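Local coordinates for transcriptional regulator AcuR (Rhodobacter sphaeroides 2.4.1, PDB 3BRU), which represses transcription of its own operon as a TetR-family DNA-binding protein, probably by binding two operator sequences in the promoter, at residues E116-C128 against I193-H206. Residues are numbered along the deposited sequence; the frame is centred on the assembly and turned at random.
Sequences EEGMARHGFRRGC and ILRAKLELRPDPLH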
ATOM      1  N   GLU A 116      -6.873 -12.783  -7.379  1.00 22.90           N
ATOM      2  CA  GLU A 116      -5.589 -13.240  -7.934  1.00 23.99           C
ATOM      3  C   GLU A 116      -5.669 -13.650  -9.419  1.00 23.65           C
ATOM      4  O   GLU A 116      -4.776 -13.322 -10.223  1.00 23.56           O
ATOM      5  CB  GLU A 116      -5.052 -14.397  -7.112  1.00 23.87           C
ATOM      6  CG  GLU A 116      -3.728 -14.984  -7.644  1.00 25.49           C
ATOM      7  CD  GLU A 116      -3.181 -16.128  -6.771  1.00 27.32           C
ATOM      8  OE1 GLU A 116      -3.657 -16.283  -5.591  1.00 30.05           O
ATOM      9  OE2 GLU A 116      -2.292 -16.886  -7.279  1.00 30.31           O
ATOM     10  N   GLU A 117      -6.732 -14.377  -9.777  1.00 22.94           N
ATOM     11  CA  GLU A 117      -6.984 -14.745 -11.169  1.00 22.41           C
ATOM     12  C   GLU A 117      -7.119 -13.530 -12.073  1.00 21.71           C
ATOM     13  O   GLU A 117      -6.596 -13.524 -13.198  1.00 21.44           O
ATOM     14  CB  GLU A 117      -8.221 -15.642 -11.291  1.00 22.34           C
ATOM     15  CG  GLU A 117      -7.963 -17.073 -10.794  1.00 23.30           C
ATOM     16  CD  GLU A 117      -9.247 -17.877 -10.482  1.00 23.97           C
ATOM     17  OE1 GLU A 117     -10.372 -17.320 -10.595  1.00 25.00           O
ATOM     18  OE2 GLU A 117      -9.117 -19.092 -10.144  1.00 24.94           O
ATOM     19  N   GLY A 118      -7.825 -12.510 -11.582  1.00 21.10           N
ATOM     20  CA  GLY A 118      -7.935 -11.249 -12.274  1.00 20.18           C
ATOM     21  C   GLY A 118      -6.574 -10.618 -12.469  1.00 20.23           C
ATOM     22  O   GLY A 118      -6.228 -10.236 -13.571  1.00 20.17           O
HETATM   23  N   MSE A 119      -5.789 -10.506 -11.397  1.00 20.90           N
HETATM   24  CA  MSE A 119      -4.441  -9.915 -11.487  1.00 21.28           C
HETATM   25  C   MSE A 119      -3.499 -10.694 -12.410  1.00 21.04           C
HETATM   26  O   MSE A 119      -2.666 -10.088 -13.093  1.00 21.64           O
HETATM   27  CB  MSE A 119      -3.789  -9.773 -10.117  1.00 20.11           C
HETATM   28  CG  MSE A 119      -4.320  -8.679  -9.205  1.00 22.24           C
HETATM   29 SE   MSE A 119      -3.035  -8.568  -7.700  0.50 22.77          SE
HETATM   30  CE  MSE A 119      -1.469  -7.713  -8.627  1.00 21.65           C
ATOM     31  N   ALA A 120      -3.616 -12.023 -12.402  1.00 21.39           N
ATOM     32  CA  ALA A 120      -2.789 -12.919 -13.230  1.00 22.49           C
ATOM     33  C   ALA A 120      -2.967 -12.727 -14.756  1.00 23.48           C
ATOM     34  O   ALA A 120      -2.049 -13.042 -15.525  1.00 23.20           O
ATOM     35  CB  ALA A 120      -3.047 -14.385 -12.843  1.00 22.10           C
ATOM     36  N   ARG A 121      -4.134 -12.206 -15.173  1.00 24.10           N
ATOM     37  CA  ARG A 121      -4.463 -11.958 -16.579  1.00 24.46           C
ATOM     38  C   ARG A 121      -3.552 -10.937 -17.227  1.00 25.74           C
ATOM     39  O   ARG A 121      -3.350 -10.964 -18.448  1.00 25.70           O
ATOM     40  CB  ARG A 121      -5.864 -11.374 -16.694  1.00 24.74           C
ATOM     41  CG  ARG A 121      -6.936 -12.322 -16.689  1.00 24.53           C
ATOM     42  CD  ARG A 121      -8.269 -11.623 -16.863  1.00 27.74           C
ATOM     43  NE  ARG A 121      -9.249 -12.349 -16.063  1.00 27.09           N
ATOM     44  CZ  ARG A 121     -10.216 -11.779 -15.367  1.00 26.95           C
ATOM     45  NH1 ARG A 121     -10.371 -10.469 -15.414  1.00 25.74           N
ATOM     46  NH2 ARG A 121     -11.019 -12.525 -14.620  1.00 26.95           N
ATOM     47  N   HIS A 122      -3.079  -9.979 -16.427  1.00 25.73           N
ATOM     48  CA  HIS A 122      -2.241  -8.929 -16.948  1.00 25.61           C
ATOM     49  C   HIS A 122      -0.883  -8.969 -16.309  1.00 24.62           C
ATOM     50  O   HIS A 122      -0.300  -7.935 -16.045  1.00 25.78           O
ATOM     51  CB  HIS A 122      -2.903  -7.552 -16.763  1.00 26.96           C
ATOM     52  CG  HIS A 122      -4.294  -7.487 -17.307  1.00 29.86           C
ATOM     53  ND1 HIS A 122      -4.567  -7.494 -18.666  1.00 34.52           N
ATOM     54  CD2 HIS A 122      -5.498  -7.485 -16.677  1.00 33.03           C
ATOM     55  CE1 HIS A 122      -5.880  -7.486 -18.849  1.00 34.60           C
ATOM     56  NE2 HIS A 122      -6.466  -7.471 -17.659  1.00 34.82           N
ATOM     57  N   GLY A 123      -0.379 -10.169 -16.083  1.00 23.48           N
ATOM     58  CA  GLY A 123       0.927 -10.394 -15.461  1.00 22.20           C
ATOM     59  C   GLY A 123       1.223  -9.725 -14.115  1.00 22.16           C
ATOM     60  O   GLY A 123       2.384  -9.444 -13.838  1.00 20.97           O
ATOM     61  N   PHE A 124       0.199  -9.469 -13.285  1.00 21.70           N
ATOM     62  CA  PHE A 124       0.371  -8.729 -12.004  1.00 21.58           C
ATOM     63  C   PHE A 124       0.841  -7.289 -12.159  1.00 21.96           C
ATOM     64  O   PHE A 124       1.353  -6.719 -11.213  1.00 23.48           O
ATOM     65  CB  PHE A 124       1.238  -9.500 -10.993  1.00 21.00           C
ATOM     66  CG  PHE A 124       0.665 -10.845 -10.660  1.00 22.15           C
ATOM     67  CD1 PHE A 124      -0.269 -10.980  -9.637  1.00 22.38           C
ATOM     68  CD2 PHE A 124       0.988 -11.958 -11.425  1.00 22.70           C
ATOM     69  CE1 PHE A 124      -0.865 -12.208  -9.375  1.00 22.38           C
ATOM     70  CE2 PHE A 124       0.403 -13.192 -11.167  1.00 22.84           C
ATOM     71  CZ  PHE A 124      -0.530 -13.302 -10.128  1.00 21.53           C
ATOM     72  N   ARG A 125       0.642  -6.701 -13.337  1.00 21.79           N
ATOM     73  CA  ARG A 125       1.003  -5.314 -13.610  1.00 22.90           C
ATOM     74  C   ARG A 125      -0.095  -4.333 -13.152  1.00 22.76           C
ATOM     75  O   ARG A 125       0.143  -3.136 -13.049  1.00 21.88           O
ATOM     76  CB  ARG A 125       1.281  -5.138 -15.105  1.00 22.17           C
ATOM     77  CG  ARG A 125       2.596  -5.776 -15.568  1.00 24.22           C
ATOM     78  CD  ARG A 125       2.848  -5.542 -17.066  1.00 26.84           C
ATOM     79  NE  ARG A 125       1.739  -6.090 -17.877  1.00 37.86           N
ATOM     80  CZ  ARG A 125       1.712  -7.276 -18.506  1.00 39.50           C
ATOM     81  NH1 ARG A 125       2.753  -8.120 -18.485  1.00 39.75           N
ATOM     82  NH2 ARG A 125       0.611  -7.618 -19.170  1.00 40.45           N
ATOM     83  N   ARG A 126      -1.289  -4.849 -12.865  1.00 23.08           N
ATOM     84  CA  ARG A 126      -2.407  -4.011 -12.482  1.00 23.96           C
ATOM     85  C   ARG A 126      -2.907  -4.344 -11.094  1.00 23.97           C
ATOM     86  O   ARG A 126      -3.232  -5.507 -10.769  1.00 24.10           O
ATOM     87  CB  ARG A 126      -3.552  -4.149 -13.476  1.00 24.01           C
ATOM     88  CG  ARG A 126      -3.260  -3.588 -14.860  1.00 27.07           C
ATOM     89  CD  ARG A 126      -4.518  -3.688 -15.740  1.00 30.26           C
ATOM     90  NE  ARG A 126      -4.137  -3.434 -17.122  1.00 35.04           N
ATOM     91  CZ  ARG A 126      -4.881  -3.772 -18.169  1.00 35.56           C
ATOM     92  NH1 ARG A 126      -6.053  -4.371 -17.983  1.00 36.03           N
ATOM     93  NH2 ARG A 126      -4.447  -3.520 -19.398  1.00 34.00           N
ATOM     94  N   GLY A 127      -2.989  -3.306 -10.274  1.00 24.33           N
ATOM     95  CA  GLY A 127      -3.389  -3.475  -8.896  1.00 24.22           C
ATOM     96  C   GLY A 127      -4.758  -2.915  -8.618  1.00 24.78           C
ATOM     97  O   GLY A 127      -5.632  -2.850  -9.502  1.00 24.85           O
ATOM     98  N   CYS A 128      -4.940  -2.504  -7.366  1.00 24.38           N
ATOM     99  CA  CYS A 128      -6.178  -1.924  -6.933  1.00 23.68           C
ATOM    100  C   CYS A 128      -6.126  -0.419  -7.224  1.00 22.92           C
ATOM    101  O   CYS A 128      -5.161   0.253  -6.867  1.00 23.21           O
ATOM    102  CB  CYS A 128      -6.389  -2.199  -5.448  1.00 23.28           C
ATOM    103  SG  CYS A 128      -7.968  -1.566  -4.904  1.00 24.56           S
ATOM    104  N   ILE A 193      -1.437  -6.746  -2.363  1.00 18.93           N
ATOM    105  CA  ILE A 193      -1.548  -6.305  -3.751  1.00 19.28           C
ATOM    106  C   ILE A 193      -0.400  -5.387  -4.170  1.00 19.38           C
ATOM    107  O   ILE A 193       0.180  -5.579  -5.242  1.00 20.54           O
ATOM    108  CB  ILE A 193      -2.896  -5.675  -4.061  1.00 19.64           C
ATOM    109  CG1 ILE A 193      -3.959  -6.761  -4.165  1.00 20.87           C
ATOM    110  CG2 ILE A 193      -2.855  -4.929  -5.415  1.00 20.04           C
ATOM    111  CD1 ILE A 193      -5.318  -6.223  -3.813  1.00 25.62           C
ATOM    112  N   LEU A 194      -0.071  -4.407  -3.331  1.00 18.40           N
ATOM    113  CA  LEU A 194       1.086  -3.578  -3.553  1.00 17.35           C
ATOM    114  C   LEU A 194       2.303  -4.418  -3.903  1.00 18.38           C
ATOM    115  O   LEU A 194       2.983  -4.153  -4.923  1.00 18.10           O
ATOM    116  CB  LEU A 194       1.360  -2.722  -2.314  1.00 16.68           C
ATOM    117  CG  LEU A 194       2.455  -1.659  -2.362  1.00 16.41           C
ATOM    118  CD1 LEU A 194       2.202  -0.530  -1.250  1.00 19.38           C
ATOM    119  CD2 LEU A 194       3.912  -2.217  -2.301  1.00 13.11           C
ATOM    120  N   ARG A 195       2.552  -5.430  -3.059  1.00 18.92           N
ATOM    121  CA  ARG A 195       3.717  -6.305  -3.134  1.00 19.60           C
ATOM    122  C   ARG A 195       3.688  -7.279  -4.311  1.00 19.69           C
ATOM    123  O   ARG A 195       4.740  -7.575  -4.885  1.00 20.23           O
ATOM    124  CB  ARG A 195       3.915  -7.049  -1.807  1.00 20.10           C
ATOM    125  CG  ARG A 195       4.523  -6.182  -0.671  1.00 21.16           C
ATOM    126  CD  ARG A 195       5.993  -5.837  -0.897  1.00 24.07           C
ATOM    127  NE  ARG A 195       6.851  -7.012  -0.787  1.00 25.28           N
ATOM    128  CZ  ARG A 195       7.333  -7.503   0.350  1.00 26.30           C
ATOM    129  NH1 ARG A 195       7.052  -6.913   1.519  1.00 24.77           N
ATOM    130  NH2 ARG A 195       8.085  -8.604   0.310  1.00 24.08           N
ATOM    131  N   ALA A 196       2.495  -7.761  -4.660  1.00 18.87           N
ATOM    132  CA  ALA A 196       2.308  -8.604  -5.854  1.00 19.11           C
ATOM    133  C   ALA A 196       2.590  -7.824  -7.144  1.00 18.89           C
ATOM    134  O   ALA A 196       3.215  -8.334  -8.050  1.00 19.22           O
ATOM    135  CB  ALA A 196       0.906  -9.252  -5.888  1.00 16.55           C
ATOM    136  N   LYS A 197       2.145  -6.585  -7.211  1.00 19.56           N
ATOM    137  CA  LYS A 197       2.455  -5.697  -8.356  1.00 20.04           C
ATOM    138  C   LYS A 197       3.945  -5.245  -8.468  1.00 20.25           C
ATOM    139  O   LYS A 197       4.498  -5.175  -9.556  1.00 20.80           O
ATOM    140  CB  LYS A 197       1.489  -4.509  -8.331  1.00 19.70           C
ATOM    141  CG  LYS A 197       1.678  -3.545  -9.455  1.00 20.58           C
ATOM    142  CD  LYS A 197       0.395  -2.770  -9.715  1.00 23.76           C
ATOM    143  CE  LYS A 197      -0.158  -2.064  -8.439  1.00 25.45           C
ATOM    144  NZ  LYS A 197       0.757  -1.054  -7.881  1.00 22.17           N
ATOM    145  N   LEU A 198       4.577  -4.951  -7.336  1.00 20.01           N
ATOM    146  CA  LEU A 198       6.019  -4.787  -7.257  1.00 20.04           C
ATOM    147  C   LEU A 198       6.848  -6.043  -7.664  1.00 21.51           C
ATOM    148  O   LEU A 198       7.814  -5.936  -8.413  1.00 21.96           O
ATOM    149  CB  LEU A 198       6.420  -4.318  -5.844  1.00 18.63           C
ATOM    150  CG  LEU A 198       7.914  -4.245  -5.576  1.00 17.00           C
ATOM    151  CD1 LEU A 198       8.551  -3.189  -6.436  1.00 16.38           C
ATOM    152  CD2 LEU A 198       8.214  -3.942  -4.141  1.00 18.46           C
ATOM    153  N   GLU A 199       6.507  -7.214  -7.137  1.00 22.65           N
ATOM    154  CA  GLU A 199       7.280  -8.427  -7.424  1.00 24.50           C
ATOM    155  C   GLU A 199       6.871  -9.140  -8.717  1.00 23.74           C
ATOM    156  O   GLU A 199       7.588 -10.029  -9.185  1.00 22.93           O
ATOM    157  CB  GLU A 199       7.231  -9.397  -6.231  1.00 24.65           C
ATOM    158  CG  GLU A 199       8.014  -8.838  -5.039  1.00 27.56           C
ATOM    159  CD  GLU A 199       7.839  -9.609  -3.737  1.00 28.32           C
ATOM    160  OE1 GLU A 199       7.890 -10.877  -3.768  1.00 32.24           O
ATOM    161  OE2 GLU A 199       7.648  -8.921  -2.680  1.00 32.36           O
ATOM    162  N   LEU A 200       5.737  -8.725  -9.287  1.00 23.08           N
ATOM    163  CA  LEU A 200       5.147  -9.334 -10.488  1.00 23.37           C
ATOM    164  C   LEU A 200       4.902 -10.823 -10.322  1.00 22.69           C
ATOM    165  O   LEU A 200       5.286 -11.591 -11.194  1.00 22.87           O
ATOM    166  CB  LEU A 200       5.996  -9.046 -11.745  1.00 23.46           C
ATOM    167  CG  LEU A 200       6.145  -7.556 -12.039  1.00 25.50           C
ATOM    168  CD1 LEU A 200       7.150  -7.297 -13.158  1.00 27.25           C
ATOM    169  CD2 LEU A 200       4.765  -6.945 -12.364  1.00 25.34           C
ATOM    170  N   ARG A 201       4.305 -11.207  -9.191  1.00 22.14           N
ATOM    171  CA  ARG A 201       4.007 -12.601  -8.873  0.60 22.54           C
ATOM    172  C   ARG A 201       2.976 -12.711  -7.728  1.00 22.57           C
ATOM    173  O   ARG A 201       2.800 -11.765  -6.950  1.00 22.43           O
ATOM    174  CB  ARG A 201       5.288 -13.338  -8.486  0.60 22.66           C
ATOM    175  CG  ARG A 201       5.906 -12.854  -7.180  0.60 24.20           C
ATOM    176  CD  ARG A 201       7.294 -13.409  -7.024  0.60 26.82           C
ATOM    177  NE  ARG A 201       7.830 -13.107  -5.706  0.60 29.43           N
ATOM    178  CZ  ARG A 201       8.847 -13.749  -5.141  0.60 30.47           C
ATOM    179  NH1 ARG A 201       9.452 -14.750  -5.787  0.60 29.86           N
ATOM    180  NH2 ARG A 201       9.249 -13.395  -3.924  0.60 29.43           N
ATOM    181  N   PRO A 202       2.288 -13.869  -7.606  1.00 22.52           N
ATOM    182  CA  PRO A 202       1.239 -13.939  -6.569  1.00 22.59           C
ATOM    183  C   PRO A 202       1.728 -14.262  -5.151  1.00 23.29           C
ATOM    184  O   PRO A 202       0.940 -14.233  -4.224  1.00 24.18           O
ATOM    185  CB  PRO A 202       0.320 -15.040  -7.097  1.00 22.12           C
ATOM    186  CG  PRO A 202       1.246 -15.984  -7.790  1.00 22.32           C
ATOM    187  CD  PRO A 202       2.371 -15.126  -8.380  1.00 22.84           C
ATOM    188  N   ASP A 203       3.019 -14.515  -4.973  1.00 23.44           N
ATOM    189  CA  ASP A 203       3.564 -14.955  -3.686  1.00 24.19           C
ATOM    190  C   ASP A 203       3.145 -14.132  -2.465  1.00 23.41           C
ATOM    191  O   ASP A 203       2.818 -14.729  -1.448  1.00 23.02           O
ATOM    192  CB  ASP A 203       5.089 -15.046  -3.751  1.00 24.55           C
ATOM    193  CG  ASP A 203       5.569 -15.859  -4.955  1.00 29.48           C
ATOM    194  OD1 ASP A 203       4.917 -15.782  -6.033  1.00 30.97           O
ATOM    195  OD2 ASP A 203       6.609 -16.566  -4.822  1.00 33.15           O
ATOM    196  N   PRO A 204       3.199 -12.772  -2.548  1.00 22.86           N
ATOM    197  CA  PRO A 204       2.760 -11.964  -1.395  1.00 21.95           C
ATOM    198  C   PRO A 204       1.280 -12.128  -1.059  1.00 21.51           C
ATOM    199  O   PRO A 204       0.903 -11.943   0.103  1.00 20.99           O
ATOM    200  CB  PRO A 204       3.057 -10.526  -1.835  1.00 21.60           C
ATOM    201  CG  PRO A 204       4.062 -10.659  -2.937  1.00 22.16           C
ATOM    202  CD  PRO A 204       3.687 -11.908  -3.648  1.00 22.16           C
ATOM    203  N   LEU A 205       0.461 -12.466  -2.061  1.00 20.82           N
ATOM    204  CA  LEU A 205      -0.921 -12.760  -1.845  1.00 21.13           C
ATOM    205  C   LEU A 205      -1.062 -14.011  -1.006  1.00 22.49           C
ATOM    206  O   LEU A 205      -1.853 -14.012  -0.056  1.00 23.11           O
ATOM    207  CB  LEU A 205      -1.665 -12.939  -3.181  1.00 21.33           C
ATOM    208  CG  LEU A 205      -1.604 -11.766  -4.163  1.00 20.87           C
ATOM    209  CD1 LEU A 205      -2.421 -12.105  -5.423  1.00 16.68           C
ATOM    210  CD2 LEU A 205      -2.092 -10.473  -3.492  1.00 20.83           C
ATOM    211  N   HIS A 206      -0.307 -15.066  -1.344  1.00 22.74           N
ATOM    212  CA  HIS A 206      -0.441 -16.345  -0.668  1.00 24.73           C
ATOM    213  C   HIS A 206       0.103 -16.219   0.747  1.00 25.36           C
ATOM    214  O   HIS A 206      -0.442 -16.768   1.717  1.00 25.91           O
ATOM    215  CB  HIS A 206       0.325 -17.453  -1.401  1.00 25.01           C
ATOM    216  CG  HIS A 206      -0.066 -17.636  -2.840  1.00 28.78           C
ATOM    217  ND1 HIS A 206       0.783 -18.203  -3.773  1.00 31.91           N
ATOM    218  CD2 HIS A 206      -1.210 -17.345  -3.505  1.00 28.13           C
ATOM    219  CE1 HIS A 206       0.172 -18.268  -4.943  1.00 30.50           C
ATOM    220  NE2 HIS A 206      -1.027 -17.731  -4.812  1.00 29.83           N
TER
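Phe124 lays one face of its ring on the backbone joining Arg201 to Pro202, with Arg201 C 4.0 Å above the ring plane, over its centre. The pyrrolidine ring of Pro202 lies roughly parallel to the phenyl, over its rim, with Pro202 CB 3.6 Å from Phe124 CZ, while Leu205 CD1 lies at the phenyl edge. Ala120 CA, of the same segment as Phe124, covers the opposite face, so the ring is sandwiched between two stretches of backbone. With an alanine here, the space between Ala120 and Pro202 would probably be left unfilled and Leu205 CD1 deprived of part of its packing. A second apolar group centres on selenomethionine Met119, a knob in a hole formed by Ile193, Ala196, Lys197 and Leu205; the bend at chi3 turns its CE onto Ala196 CB, 3.9 Å away. In the TetR-type ligand-binding domain, this contact brings together the ends of helices 104-120 and 178-199 and the first turn of helix 203-212: a Schellman motif with Gly123 as C-prime residue closes the first, and Leu200, with positive phi, follows the second. Polar contacts flank the apolar ones. His206 NE2 donates to Glu116 OE2 (2.9 Å, 152° at the hydrogen), approaching on the syn side but tilted out of the carboxylate plane. Carboxylate and imidazole planes are 44° apart. The extended Glu116 chain, CG anti to the backbone N (chi1 178°), carries the carboxylate past Leu205. Phe124 O receives a CA-H...O contact from Lys197 CA at 3.2 Å. The lysine's aliphatic chain then passes Gly127, its CD 3.5 Å from Gly127 N, and NZ continues to a hydrogen bond with Gln135 of the second subunit.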